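Local coordinates for salicylic acid-binding protein 2 (Nicotiana tabacum, PDB 1Y7I) that hydrolyses methyl salicylate to salicylic acid as part of the signalling that activates systemic acquired resistance in plant innate immunity, at residues F7-G12 and I76-S81; G83-G88 and F107-V112; A100-A105 and V203-T208; V118-N123 and L181-L186. One frame throughout, in Å; residues are numbered along the deposited sequence.

Interaction 1: F7-G12 and I76-S81; sequences FVLVHG and ILVGHS. With SAL (2-hydroxybenzoic acid), chain E.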
loop_
_atom_site.group_PDB
_atom_site.type_symbol
_atom_site.label_atom_id
_atom_site.label_comp_id
_atom_site.label_asym_id
_atom_site.label_seq_id
_atom_site.Cartn_x
_atom_site.Cartn_y
_atom_site.Cartn_z
ATOM N N PHE B 7 10.384 -3.461 17.488
ATOM C CA PHE B 7 8.927 -3.400 17.464
ATOM C C PHE B 7 8.346 -4.173 16.268
ATOM O O PHE B 7 8.700 -3.893 15.128
ATOM C CB PHE B 7 8.469 -1.934 17.380
ATOM C CG PHE B 7 8.621 -1.166 18.669
ATOM C CD1 PHE B 7 7.660 -1.272 19.670
ATOM C CD2 PHE B 7 9.727 -0.337 18.882
ATOM C CE1 PHE B 7 7.786 -0.559 20.867
ATOM C CE2 PHE B 7 9.872 0.385 20.078
ATOM C CZ PHE B 7 8.899 0.272 21.072
ATOM N N VAL B 8 7.480 -5.154 16.532
ATOM C CA VAL B 8 6.813 -5.912 15.472
ATOM C C VAL B 8 5.378 -5.361 15.462
ATOM O O VAL B 8 4.612 -5.567 16.414
ATOM C CB VAL B 8 6.783 -7.462 15.755
ATOM C CG1 VAL B 8 6.051 -8.202 14.601
ATOM C CG2 VAL B 8 8.230 -8.017 15.858
ATOM N N LEU B 9 5.042 -4.636 14.396
ATOM C CA LEU B 9 3.730 -4.009 14.236
ATOM C C LEU B 9 2.807 -4.918 13.431
ATOM O O LEU B 9 3.145 -5.335 12.317
ATOM C CB LEU B 9 3.895 -2.650 13.531
ATOM C CG LEU B 9 4.988 -1.725 14.125
ATOM C CD1 LEU B 9 5.029 -0.388 13.380
ATOM C CD2 LEU B 9 4.693 -1.473 15.606
ATOM N N VAL B 10 1.639 -5.215 13.993
ATOM C CA VAL B 10 0.678 -6.105 13.346
ATOM C C VAL B 10 -0.626 -5.389 13.037
ATOM O O VAL B 10 -1.388 -5.052 13.935
ATOM C CB VAL B 10 0.421 -7.331 14.245
ATOM C CG1 VAL B 10 -0.455 -8.350 13.527
ATOM C CG2 VAL B 10 1.760 -7.941 14.633
ATOM N N HIS B 11 -0.863 -5.153 11.752
ATOM C CA HIS B 11 -2.040 -4.445 11.274
ATOM C C HIS B 11 -3.342 -5.158 11.581
ATOM O O HIS B 11 -3.355 -6.339 11.941
ATOM C CB HIS B 11 -1.920 -4.242 9.761
ATOM C CG HIS B 11 -1.947 -5.521 8.985
ATOM N ND1 HIS B 11 -3.112 -6.225 8.761
ATOM C CD2 HIS B 11 -0.953 -6.254 8.427
ATOM C CE1 HIS B 11 -2.834 -7.334 8.099
ATOM N NE2 HIS B 11 -1.530 -7.377 7.885
ATOM N N GLY B 12 -4.439 -4.423 11.426
ATOM C CA GLY B 12 -5.762 -4.973 11.667
ATOM C C GLY B 12 -6.352 -5.555 10.393
ATOM O O GLY B 12 -5.642 -5.745 9.410
ATOM N N ILE B 76 8.815 -6.546 21.003
ATOM C CA ILE B 76 7.633 -5.949 21.595
ATOM C C ILE B 76 6.613 -6.032 20.475
ATOM O O ILE B 76 6.849 -5.534 19.373
ATOM C CB ILE B 76 7.826 -4.478 21.954
ATOM C CG1 ILE B 76 8.772 -4.345 23.143
ATOM C CG2 ILE B 76 6.462 -3.853 22.290
ATOM C CD1 ILE B 76 9.070 -2.906 23.510
ATOM N N LEU B 77 5.496 -6.687 20.753
ATOM C CA LEU B 77 4.438 -6.834 19.769
ATOM C C LEU B 77 3.409 -5.725 19.956
ATOM O O LEU B 77 3.058 -5.365 21.091
ATOM C CB LEU B 77 3.744 -8.196 19.928
ATOM C CG LEU B 77 4.539 -9.464 19.590
ATOM C CD1 LEU B 77 3.759 -10.713 19.993
ATOM C CD2 LEU B 77 4.820 -9.480 18.099
ATOM N N VAL B 78 2.934 -5.189 18.839
ATOM C CA VAL B 78 1.916 -4.150 18.856
ATOM C C VAL B 78 0.864 -4.588 17.865
ATOM O O VAL B 78 1.136 -4.682 16.670
ATOM C CB VAL B 78 2.463 -2.777 18.398
ATOM C CG1 VAL B 78 1.384 -1.719 18.563
ATOM C CG2 VAL B 78 3.710 -2.420 19.205
ATOM N N GLY B 79 -0.331 -4.865 18.361
ATOM C CA GLY B 79 -1.390 -5.322 17.488
ATOM C C GLY B 79 -2.548 -4.354 17.422
ATOM O O GLY B 79 -3.121 -3.972 18.444
ATOM N N HIS B 80 -2.882 -3.944 16.204
ATOM C CA HIS B 80 -3.988 -3.032 15.984
ATOM C C HIS B 80 -5.270 -3.811 15.684
ATOM O O HIS B 80 -5.281 -4.689 14.822
ATOM C CB HIS B 80 -3.692 -2.113 14.804
ATOM C CG HIS B 80 -4.782 -1.126 14.532
ATOM N ND1 HIS B 80 -5.189 -0.799 13.258
ATOM C CD2 HIS B 80 -5.548 -0.391 15.374
ATOM C CE1 HIS B 80 -6.161 0.093 13.324
ATOM N NE2 HIS B 80 -6.397 0.357 14.598
ATOM N N SER B 81 -6.344 -3.477 16.391
ATOM C CA SER B 81 -7.641 -4.121 16.210
ATOM C C SER B 81 -7.584 -5.643 16.088
ATOM O O SER B 81 -7.253 -6.320 17.055
ATOM C CB SER B 81 -8.360 -3.515 15.006
ATOM O OG SER B 81 -7.526 -3.489 13.859
HETATM C "C1'" SAL E . -10.387 -3.949 12.436
HETATM O "O1'" SAL E . -9.843 -2.777 12.213
HETATM O "O2'" SAL E . -9.704 -4.975 12.367
HETATM C C1 SAL E . -11.826 -3.965 12.762
HETATM C C2 SAL E . -12.493 -5.213 13.016
HETATM C C3 SAL E . -13.866 -5.221 13.329
HETATM C C4 SAL E . -14.584 -4.013 13.405
HETATM C C5 SAL E . -13.945 -2.779 13.162
HETATM C C6 SAL E . -12.589 -2.757 12.849
HETATM O O2 SAL E . -11.862 -6.420 12.957
HETATM O O HOH W 1 -4.333 -1.728 10.577
#
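Phe7 and Ile76 lie side by side on one face of two neighbouring parallel strands, the phenyl CE1 reaching Ile76 CD1 at 3.8 Å. On the same face Leu9 CD2 touches Val78 CB at 3.8 Å, while on the other Val8 CB meets Leu77 CD2 at 3.7 Å. Beneath these pairs run four backbone hydrogen bonds, Val8 N to Ile76 O, Val78 N to Val8 O, Val10 N to Val78 O and His80 N to Val10 O, of 2.8 to 3.0 Å; the strand axes diverge by only 17°. Helix 245-262 covers the Phe7-Ile76 face, helices 55-68 and 83-93 the Val8-Leu77 face. Past the last bond the two strands give way to loops beside the ligand. Ser81 OG sits between its backbone N and carbonyl carbon, over one face of the His80 ring, 2.9 Å from salicylate O1'. It donates to His80 O from above the carbonyl plane, and OG also lies 3.2 Å from Gly12 CA. Gly12 N gives its hydrogen to a water that lies at the in-plane edge of His80, beside ND1; His80 NE2 is hydrogen-bonded to the backbone O of His238, the catalytic histidine. Ser81 itself has phi 44° and psi -113°, the strained backbone of a nucleophile elbow. With Gly79 and Gly83 it forms the GxSxG turn at the end of a central strand of the alpha/beta hydrolase fold.

Interaction 2: G83-G88 and F107-V112; sequences GGMNLG and FMPDSV. With SAL (2-hydroxybenzoic acid), chain E.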
loop_
_atom_site.group_PDB
_atom_site.type_symbol
_atom_site.label_atom_id
_atom_site.label_comp_id
_atom_site.label_asym_id
_atom_site.label_seq_id
_atom_site.Cartn_x
_atom_site.Cartn_y
_atom_site.Cartn_z
ATOM N N GLY B 83 -5.475 -7.342 14.895
ATOM C CA GLY B 83 -4.100 -7.736 15.148
ATOM C C GLY B 83 -3.886 -8.280 16.541
ATOM O O GLY B 83 -2.920 -8.997 16.790
ATOM N N GLY B 84 -4.773 -7.932 17.463
ATOM C CA GLY B 84 -4.644 -8.443 18.817
ATOM C C GLY B 84 -4.879 -9.945 18.842
ATOM O O GLY B 84 -4.330 -10.658 19.683
HETATM N N MSE B 85 -5.695 -10.439 17.916
HETATM C CA MSE B 85 -5.967 -11.875 17.870
HETATM C C MSE B 85 -4.713 -12.586 17.375
HETATM O O MSE B 85 -4.353 -13.647 17.869
HETATM C CB MSE B 85 -7.140 -12.162 16.938
HETATM C CG MSE B 85 -8.445 -11.562 17.407
HETATM SE SE MSE B 85 -8.915 -12.184 19.179
HETATM C CE MSE B 85 -9.125 -14.057 18.761
ATOM N N ASN B 86 -4.050 -11.981 16.396
ATOM C CA ASN B 86 -2.824 -12.537 15.844
ATOM C C ASN B 86 -1.768 -12.572 16.942
ATOM O O ASN B 86 -1.010 -13.536 17.064
ATOM C CB ASN B 86 -2.347 -11.677 14.677
ATOM C CG ASN B 86 -3.369 -11.614 13.549
ATOM O OD1 ASN B 86 -3.989 -10.564 13.306
ATOM N ND2 ASN B 86 -3.561 -12.746 12.854
ATOM N N LEU B 87 -1.726 -11.514 17.745
ATOM C CA LEU B 87 -0.768 -11.431 18.842
ATOM C C LEU B 87 -0.952 -12.585 19.828
ATOM O O LEU B 87 0.024 -13.189 20.277
ATOM C CB LEU B 87 -0.913 -10.089 19.566
ATOM C CG LEU B 87 0.160 -9.038 19.246
ATOM C CD1 LEU B 87 0.197 -8.706 17.768
ATOM C CD2 LEU B 87 -0.115 -7.801 20.075
ATOM N N GLY B 88 -2.203 -12.893 20.159
ATOM C CA GLY B 88 -2.475 -13.977 21.086
ATOM C C GLY B 88 -1.758 -15.249 20.680
ATOM O O GLY B 88 -1.087 -15.889 21.489
ATOM N N PHE B 107 -8.784 -6.258 19.601
ATOM C CA PHE B 107 -9.568 -7.291 20.215
ATOM C C PHE B 107 -8.517 -8.054 20.970
ATOM O O PHE B 107 -7.600 -8.639 20.390
ATOM C CB PHE B 107 -10.244 -8.163 19.172
ATOM C CG PHE B 107 -11.339 -7.461 18.430
ATOM C CD1 PHE B 107 -11.213 -7.194 17.075
ATOM C CD2 PHE B 107 -12.499 -7.060 19.088
ATOM C CE1 PHE B 107 -12.226 -6.540 16.380
ATOM C CE2 PHE B 107 -13.519 -6.403 18.395
ATOM C CZ PHE B 107 -13.377 -6.146 17.039
HETATM N N MSE B 108 -8.630 -7.996 22.284
HETATM C CA MSE B 108 -7.679 -8.662 23.142
HETATM C C MSE B 108 -8.315 -9.894 23.746
HETATM O O MSE B 108 -9.202 -9.799 24.590
HETATM C CB MSE B 108 -7.227 -7.709 24.242
HETATM C CG MSE B 108 -6.337 -8.335 25.286
HETATM SE SE MSE B 108 -5.891 -6.993 26.536
HETATM C CE MSE B 108 -7.666 -6.585 27.165
ATOM N N PRO B 109 -7.855 -11.074 23.317
ATOM C CA PRO B 109 -8.348 -12.374 23.782
ATOM C C PRO B 109 -8.029 -12.585 25.249
ATOM O O PRO B 109 -7.371 -11.753 25.878
ATOM C CB PRO B 109 -7.574 -13.380 22.927
ATOM C CG PRO B 109 -7.045 -12.580 21.781
ATOM C CD PRO B 109 -6.741 -11.242 22.371
ATOM N N ASP B 110 -8.503 -13.706 25.786
ATOM C CA ASP B 110 -8.219 -14.074 27.167
ATOM C C ASP B 110 -7.976 -15.575 27.251
ATOM O O ASP B 110 -8.297 -16.321 26.320
ATOM C CB ASP B 110 -9.352 -13.659 28.127
ATOM C CG ASP B 110 -10.636 -14.456 27.938
ATOM O OD1 ASP B 110 -10.577 -15.660 27.648
ATOM O OD2 ASP B 110 -11.721 -13.864 28.109
ATOM N N SER B 111 -7.389 -16.010 28.362
ATOM C CA SER B 111 -7.091 -17.416 28.580
ATOM C C SER B 111 -8.078 -18.026 29.569
ATOM O O SER B 111 -7.690 -18.731 30.496
ATOM C CB SER B 111 -5.653 -17.574 29.093
ATOM O OG SER B 111 -5.393 -16.720 30.193
ATOM N N VAL B 112 -9.362 -17.755 29.353
ATOM C CA VAL B 112 -10.419 -18.269 30.214
ATOM C C VAL B 112 -11.540 -18.880 29.387
ATOM O O VAL B 112 -11.893 -20.046 29.574
ATOM C CB VAL B 112 -11.005 -17.151 31.091
ATOM C CG1 VAL B 112 -12.039 -17.725 32.050
ATOM C CG2 VAL B 112 -9.888 -16.461 31.858
HETATM C "C1'" SAL E . -10.387 -3.949 12.436
HETATM O "O1'" SAL E . -9.843 -2.777 12.213
HETATM O "O2'" SAL E . -9.704 -4.975 12.367
HETATM C C1 SAL E . -11.826 -3.965 12.762
HETATM C C2 SAL E . -12.493 -5.213 13.016
HETATM C C3 SAL E . -13.866 -5.221 13.329
HETATM C C4 SAL E . -14.584 -4.013 13.405
HETATM C C5 SAL E . -13.945 -2.779 13.162
HETATM C C6 SAL E . -12.589 -2.757 12.849
HETATM O O2 SAL E . -11.862 -6.420 12.957
#
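Met85, a selenomethionine, folds back against Pro109 as helix 83-93 begins beside the loop that follows strand 98-104. From CB, chi1 of -64° sets CG beside the backbone N, where it faces Phe107 CB at 4.2 Å. Two further bends, at chi2 and chi3, bring SE against the CG corner of the proline ring, the two side chains crossing at an angle, and within 4.0 Å of Phe107 O. The nearest ring atom, Pro109 CG, is 3.2 Å from SE, a short value whose exact size is doubtful; CE ends at 4.0 Å from the same CG. One residue earlier, Gly84 has no side chain, so Phe107 O comes to 3.4 Å from Gly84 CA in a CA-H...O contact with 131° at the hydrogen. Gly84 O in turn rests 3.7 Å from Pro109 CD. The Phe107 ring leads away from the helix and offers its edge to the ligand, CE1 lying 3.4 Å from the salicylate hydroxyl O2, while Tyr122 meets the ring edge-to-face. No classical hydrogen bond joins the two segments. The contact backs Phe107, the residue here that lines the pocket, with apolar groups, and its cohesion rests on dispersion and weak C-H...O attraction.

Interaction 3: A100-A105 and V203-T208; sequences AAVFLA and VYIVCT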
loop_
_atom_site.group_PDB
_atom_site.type_symbol
_atom_site.label_atom_id
_atom_site.label_comp_id
_atom_site.label_asym_id
_atom_site.label_seq_id
_atom_site.Cartn_x
_atom_site.Cartn_y
_atom_site.Cartn_z
ATOM N N ALA B 100 6.697 -7.622 25.843
ATOM C CA ALA B 100 5.329 -7.243 26.179
ATOM C C ALA B 100 4.475 -7.209 24.923
ATOM O O ALA B 100 4.985 -7.108 23.800
ATOM C CB ALA B 100 5.306 -5.882 26.862
ATOM N N ALA B 101 3.167 -7.300 25.126
ATOM C CA ALA B 101 2.223 -7.269 24.024
ATOM C C ALA B 101 1.385 -6.004 24.181
ATOM O O ALA B 101 0.792 -5.767 25.233
ATOM C CB ALA B 101 1.341 -8.510 24.060
ATOM N N VAL B 102 1.356 -5.182 23.138
ATOM C CA VAL B 102 0.593 -3.938 23.162
ATOM C C VAL B 102 -0.632 -4.035 22.254
ATOM O O VAL B 102 -0.506 -4.268 21.044
ATOM C CB VAL B 102 1.462 -2.746 22.695
ATOM C CG1 VAL B 102 0.682 -1.440 22.822
ATOM C CG2 VAL B 102 2.747 -2.683 23.515
ATOM N N PHE B 103 -1.812 -3.853 22.842
ATOM C CA PHE B 103 -3.061 -3.915 22.091
ATOM C C PHE B 103 -3.607 -2.532 21.805
ATOM O O PHE B 103 -4.110 -1.865 22.705
ATOM C CB PHE B 103 -4.100 -4.741 22.857
ATOM C CG PHE B 103 -3.670 -6.157 23.102
ATOM C CD1 PHE B 103 -2.781 -6.461 24.136
ATOM C CD2 PHE B 103 -4.119 -7.184 22.269
ATOM C CE1 PHE B 103 -2.343 -7.766 24.335
ATOM C CE2 PHE B 103 -3.689 -8.484 22.458
ATOM C CZ PHE B 103 -2.799 -8.782 23.493
ATOM N N LEU B 104 -3.505 -2.106 20.552
ATOM C CA LEU B 104 -3.988 -0.786 20.140
ATOM C C LEU B 104 -5.417 -0.904 19.642
ATOM O O LEU B 104 -5.645 -1.473 18.580
ATOM C CB LEU B 104 -3.140 -0.239 18.995
ATOM C CG LEU B 104 -2.595 1.193 19.055
ATOM C CD1 LEU B 104 -2.189 1.553 17.640
ATOM C CD2 LEU B 104 -3.604 2.191 19.597
ATOM N N ALA B 105 -6.369 -0.352 20.395
ATOM C CA ALA B 105 -7.776 -0.412 20.011
ATOM C C ALA B 105 -8.002 -1.769 19.369
ATOM O O ALA B 105 -8.535 -1.869 18.269
ATOM C CB ALA B 105 -8.088 0.693 19.009
ATOM N N VAL B 203 -0.347 -4.538 27.549
ATOM C CA VAL B 203 -0.576 -3.108 27.628
ATOM C C VAL B 203 -1.645 -2.761 26.593
ATOM O O VAL B 203 -1.518 -3.115 25.422
ATOM C CB VAL B 203 0.707 -2.317 27.310
ATOM C CG1 VAL B 203 0.440 -0.832 27.454
ATOM C CG2 VAL B 203 1.839 -2.755 28.235
ATOM N N TYR B 204 -2.697 -2.078 27.022
ATOM C CA TYR B 204 -3.769 -1.698 26.107
ATOM C C TYR B 204 -3.760 -0.195 25.855
ATOM O O TYR B 204 -3.713 0.588 26.799
ATOM C CB TYR B 204 -5.131 -2.088 26.685
ATOM C CG TYR B 204 -6.230 -2.145 25.649
ATOM C CD1 TYR B 204 -6.820 -0.979 25.147
ATOM C CD2 TYR B 204 -6.656 -3.373 25.143
ATOM C CE1 TYR B 204 -7.810 -1.041 24.166
ATOM C CE2 TYR B 204 -7.636 -3.447 24.169
ATOM C CZ TYR B 204 -8.211 -2.287 23.685
ATOM O OH TYR B 204 -9.201 -2.394 22.735
ATOM N N ILE B 205 -3.810 0.204 24.589
ATOM C CA ILE B 205 -3.826 1.622 24.240
ATOM C C ILE B 205 -5.209 1.988 23.711
ATOM O O ILE B 205 -5.581 1.626 22.592
ATOM C CB ILE B 205 -2.761 1.959 23.172
ATOM C CG1 ILE B 205 -1.365 1.626 23.720
ATOM C CG2 ILE B 205 -2.863 3.435 22.781
ATOM C CD1 ILE B 205 -0.211 1.965 22.792
ATOM N N VAL B 206 -5.966 2.707 24.533
ATOM C CA VAL B 206 -7.317 3.116 24.183
ATOM C C VAL B 206 -7.356 4.315 23.242
ATOM O O VAL B 206 -6.705 5.331 23.482
ATOM C CB VAL B 206 -8.139 3.468 25.453
ATOM C CG1 VAL B 206 -9.508 4.029 25.063
ATOM C CG2 VAL B 206 -8.303 2.243 26.327
ATOM N N CYS B 207 -8.109 4.184 22.156
ATOM C CA CYS B 207 -8.269 5.281 21.209
ATOM C C CYS B 207 -9.679 5.783 21.496
ATOM O O CYS B 207 -10.666 5.184 21.062
ATOM C CB CYS B 207 -8.110 4.769 19.779
ATOM S SG CYS B 207 -6.399 4.205 19.421
ATOM N N THR B 208 -9.747 6.875 22.258
ATOM C CA THR B 208 -11.005 7.474 22.710
ATOM C C THR B 208 -12.097 7.753 21.688
ATOM O O THR B 208 -13.273 7.511 21.960
ATOM C CB THR B 208 -10.762 8.800 23.468
ATOM O OG1 THR B 208 -10.291 9.803 22.560
ATOM C CG2 THR B 208 -9.741 8.608 24.577
#
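Ala101 to Ala105 runs parallel to Val203 to Ile205, the strand axes 4.6 Å apart and inclined at 19°, in the sheet of the alpha/beta hydrolase fold. Four hydrogen bonds of 2.7 to 3.1 Å carry the pairing: Val203 N to Ala101 O, Phe103 N to Val203 O, Ile205 N to Phe103 O and Ala105 N to Ile205 O. The face of Val102, Leu104, Val203 and Ile205 packs under helix 245-262. There Ile205 is gripped by two neighbours: its CD1 reaches Val102 CG1 at 3.5 Å, and its CG2 is pressed against Leu104 CD2 at 3.5 Å, tighter than an ordinary methyl contact. The same Leu104 CD2 lies 3.4 Å from Cys207 SG, which also borders Ala105 CB. Ala105 has positive phi and psi, a left-handed conformation that ends the strand; its side chain touches Asp210, the acid of the charge relay system, so the ends of these strands form part of the scaffold of the catalytic triad. On the opposite face, Tyr204 turns its CG anti to the backbone N (chi1 -161°), which lays the ring across the neighbouring strand, with CD2 against Phe103 CB. The phenol OH is held by the Ala106 carbonyl and passes close to Ala105 C at 3.6 Å. Phe103 O lies over the centre of one face of the Tyr204 ring, 3.6 Å from its plane.

Interaction 4: V118-N123 and L181-L186; sequences VLEQYN and LFMEDL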
loop_
_atom_site.group_PDB
_atom_site.type_symbol
_atom_site.label_atom_id
_atom_site.label_comp_id
_atom_site.label_asym_id
_atom_site.label_seq_id
_atom_site.Cartn_x
_atom_site.Cartn_y
_atom_site.Cartn_z
ATOM N N VAL B 118 -13.889 -12.665 22.953
ATOM C CA VAL B 118 -13.815 -11.221 22.733
ATOM C C VAL B 118 -14.561 -10.747 21.490
ATOM O O VAL B 118 -15.212 -9.701 21.510
ATOM C CB VAL B 118 -12.352 -10.745 22.647
ATOM C CG1 VAL B 118 -12.303 -9.233 22.595
ATOM C CG2 VAL B 118 -11.575 -11.258 23.839
ATOM N N LEU B 119 -14.458 -11.513 20.408
ATOM C CA LEU B 119 -15.141 -11.173 19.165
ATOM C C LEU B 119 -16.643 -11.382 19.317
ATOM O O LEU B 119 -17.451 -10.670 18.716
ATOM C CB LEU B 119 -14.619 -12.042 18.022
ATOM C CG LEU B 119 -13.159 -11.792 17.653
ATOM C CD1 LEU B 119 -12.674 -12.850 16.671
ATOM C CD2 LEU B 119 -13.035 -10.396 17.063
ATOM N N GLU B 120 -17.008 -12.364 20.132
ATOM C CA GLU B 120 -18.410 -12.683 20.368
ATOM C C GLU B 120 -19.072 -11.524 21.108
ATOM O O GLU B 120 -20.131 -11.035 20.711
ATOM C CB GLU B 120 -18.517 -13.955 21.207
ATOM C CG GLU B 120 -19.705 -14.828 20.870
ATOM C CD GLU B 120 -19.319 -15.996 19.984
ATOM O OE1 GLU B 120 -18.536 -16.859 20.448
ATOM O OE2 GLU B 120 -19.793 -16.052 18.826
ATOM N N GLN B 121 -18.432 -11.092 22.188
ATOM C CA GLN B 121 -18.939 -9.993 22.997
ATOM C C GLN B 121 -19.113 -8.735 22.149
ATOM O O GLN B 121 -20.095 -8.007 22.297
ATOM C CB GLN B 121 -17.980 -9.720 24.157
ATOM C CG GLN B 121 -17.730 -10.936 25.043
ATOM C CD GLN B 121 -18.965 -11.370 25.814
ATOM O OE1 GLN B 121 -19.362 -12.538 25.769
ATOM N NE2 GLN B 121 -19.574 -10.433 26.536
ATOM N N TYR B 122 -18.158 -8.490 21.256
ATOM C CA TYR B 122 -18.204 -7.321 20.382
ATOM C C TYR B 122 -19.482 -7.326 19.547
ATOM O O TYR B 122 -20.193 -6.324 19.473
ATOM C CB TYR B 122 -16.983 -7.309 19.455
ATOM C CG TYR B 122 -17.022 -6.225 18.402
ATOM C CD1 TYR B 122 -16.835 -4.887 18.738
ATOM C CD2 TYR B 122 -17.283 -6.538 17.071
ATOM C CE1 TYR B 122 -16.910 -3.885 17.769
ATOM C CE2 TYR B 122 -17.361 -5.546 16.098
ATOM C CZ TYR B 122 -17.175 -4.226 16.449
ATOM O OH TYR B 122 -17.254 -3.254 15.482
ATOM N N ASN B 123 -19.759 -8.466 18.921
ATOM C CA ASN B 123 -20.940 -8.639 18.081
ATOM C C ASN B 123 -22.224 -8.416 18.875
ATOM O O ASN B 123 -23.142 -7.727 18.424
ATOM C CB ASN B 123 -20.948 -10.050 17.492
ATOM C CG ASN B 123 -22.135 -10.298 16.579
ATOM O OD1 ASN B 123 -22.455 -11.445 16.260
ATOM N ND2 ASN B 123 -22.791 -9.222 16.147
ATOM N N LEU B 181 -12.859 -12.903 10.307
ATOM C CA LEU B 181 -12.782 -12.981 11.759
ATOM C C LEU B 181 -12.507 -14.416 12.186
ATOM O O LEU B 181 -12.182 -14.672 13.344
ATOM C CB LEU B 181 -14.081 -12.486 12.395
ATOM C CG LEU B 181 -14.392 -11.004 12.184
ATOM C CD1 LEU B 181 -15.632 -10.619 12.974
ATOM C CD2 LEU B 181 -13.189 -10.165 12.640
ATOM N N PHE B 182 -12.640 -15.351 11.250
ATOM C CA PHE B 182 -12.378 -16.755 11.546
ATOM C C PHE B 182 -13.156 -17.259 12.756
ATOM O O PHE B 182 -12.620 -17.989 13.591
ATOM C CB PHE B 182 -10.881 -16.938 11.779
ATOM C CG PHE B 182 -10.042 -16.485 10.624
ATOM C CD1 PHE B 182 -9.959 -17.255 9.468
ATOM C CD2 PHE B 182 -9.384 -15.258 10.664
ATOM C CE1 PHE B 182 -9.237 -16.811 8.365
ATOM C CE2 PHE B 182 -8.659 -14.805 9.564
ATOM C CZ PHE B 182 -8.586 -15.583 8.412
HETATM N N MSE B 183 -14.423 -16.871 12.840
HETATM C CA MSE B 183 -15.275 -17.274 13.952
HETATM C C MSE B 183 -15.394 -18.787 14.100
HETATM O O MSE B 183 -15.274 -19.315 15.201
HETATM C CB MSE B 183 -16.671 -16.668 13.789
HETATM C CG MSE B 183 -16.697 -15.148 13.884
HETATM SE SE MSE B 183 -16.061 -14.518 15.600
HETATM C CE MSE B 183 -17.761 -14.157 16.460
ATOM N N GLU B 184 -15.631 -19.483 12.994
ATOM C CA GLU B 184 -15.776 -20.931 13.049
ATOM C C GLU B 184 -14.594 -21.584 13.753
ATOM O O GLU B 184 -14.767 -22.460 14.599
ATOM C CB GLU B 184 -15.927 -21.510 11.639
ATOM C CG GLU B 184 -17.095 -20.931 10.840
ATOM C CD GLU B 184 -16.769 -19.584 10.218
ATOM O OE1 GLU B 184 -17.686 -18.952 9.647
ATOM O OE2 GLU B 184 -15.593 -19.159 10.294
ATOM N N ASP B 185 -13.390 -21.144 13.413
ATOM C CA ASP B 185 -12.189 -21.699 14.012
ATOM C C ASP B 185 -12.006 -21.336 15.486
ATOM O O ASP B 185 -11.725 -22.201 16.326
ATOM C CB ASP B 185 -10.970 -21.252 13.208
ATOM C CG ASP B 185 -9.675 -21.469 13.951
ATOM O OD1 ASP B 185 -9.493 -22.563 14.530
ATOM O OD2 ASP B 185 -8.839 -20.543 13.957
ATOM N N LEU B 186 -12.180 -20.059 15.801
ATOM C CA LEU B 186 -12.008 -19.580 17.168
ATOM C C LEU B 186 -13.148 -19.934 18.121
ATOM O O LEU B 186 -12.918 -20.148 19.309
ATOM C CB LEU B 186 -11.801 -18.061 17.153
ATOM C CG LEU B 186 -10.562 -17.578 16.397
ATOM C CD1 LEU B 186 -10.685 -16.104 16.109
ATOM C CD2 LEU B 186 -9.306 -17.876 17.204
#
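Leu119 enters a small apolar contact between helix 117-124 and the start of helix 183-187, both in the region inserted between strands 98-104 and 202-207, where many alpha/beta hydrolases carry a cap. The backbones stay well apart, with Leu119 CA to Leu181 CA at 8.0 Å as the nearest pair, and no hydrogen bond crosses. The work falls to side chains, Leu119 foremost. Its two branches divide the partners: CD1 approaches Leu181 O at 3.8 Å and Leu186 CD1 at 3.9 Å, while CD2 looks to Leu181 CD2, more loosely, at 4.4 Å. Leu119 and Leu186 cross at an angle. From the other helix comes Met183, a selenomethionine, bent at chi2 (-61°) and again at chi3 (-100°); these turns carry SE alongside Leu119 CB at 3.8 Å, instead of letting the chain extend from its own helix. CE continues past it to 3.6 Å from Glu120 OE2, a methyl beside a carboxylate oxygen. The other oxygen of that carboxylate, OE1, is hydrogen-bonded to Ser116 OG, which probably limits the freedom of the glutamate at this partly exposed border. Leu181 and Tyr122 both line the salicylate pocket, so the contact joins two parts of its wall; Tyr122 OH is hydrogen-bonded to Gly212 O. Around them, Leu119 leans on Phe107, Leu181 on Met149 of strand 147-150, and Gln121 on helix 215-224, so that strand 147-150 borders helix 183-187 and helix 215-224 borders helix 117-124.

How the interactions relate
Interactions 1 and 3 are parts of one parallel sheet, their centres 10 Å apart: strands 75-80 and 98-104 are neighbours, joined by Leu77 O to Val102 N at 2.7 Å and Gly79 N to Val102 O at 2.8 Å. Interaction 2 follows from the nucleophile turn of interaction 1, and Ser81 O lies 3.0 Å from Phe107 N, a probable hydrogen bond; both touch salicylate. Interaction 4 lies outward, inside the loop closed by interaction 3 and about 19 Å from it between centres, yet it meets interaction 2 where Phe107 CG is 3.7 Å from Leu119 CD2. The pocket thus lies between the C-terminal ends of the central strands and the cap, with Phe107 bridging the two.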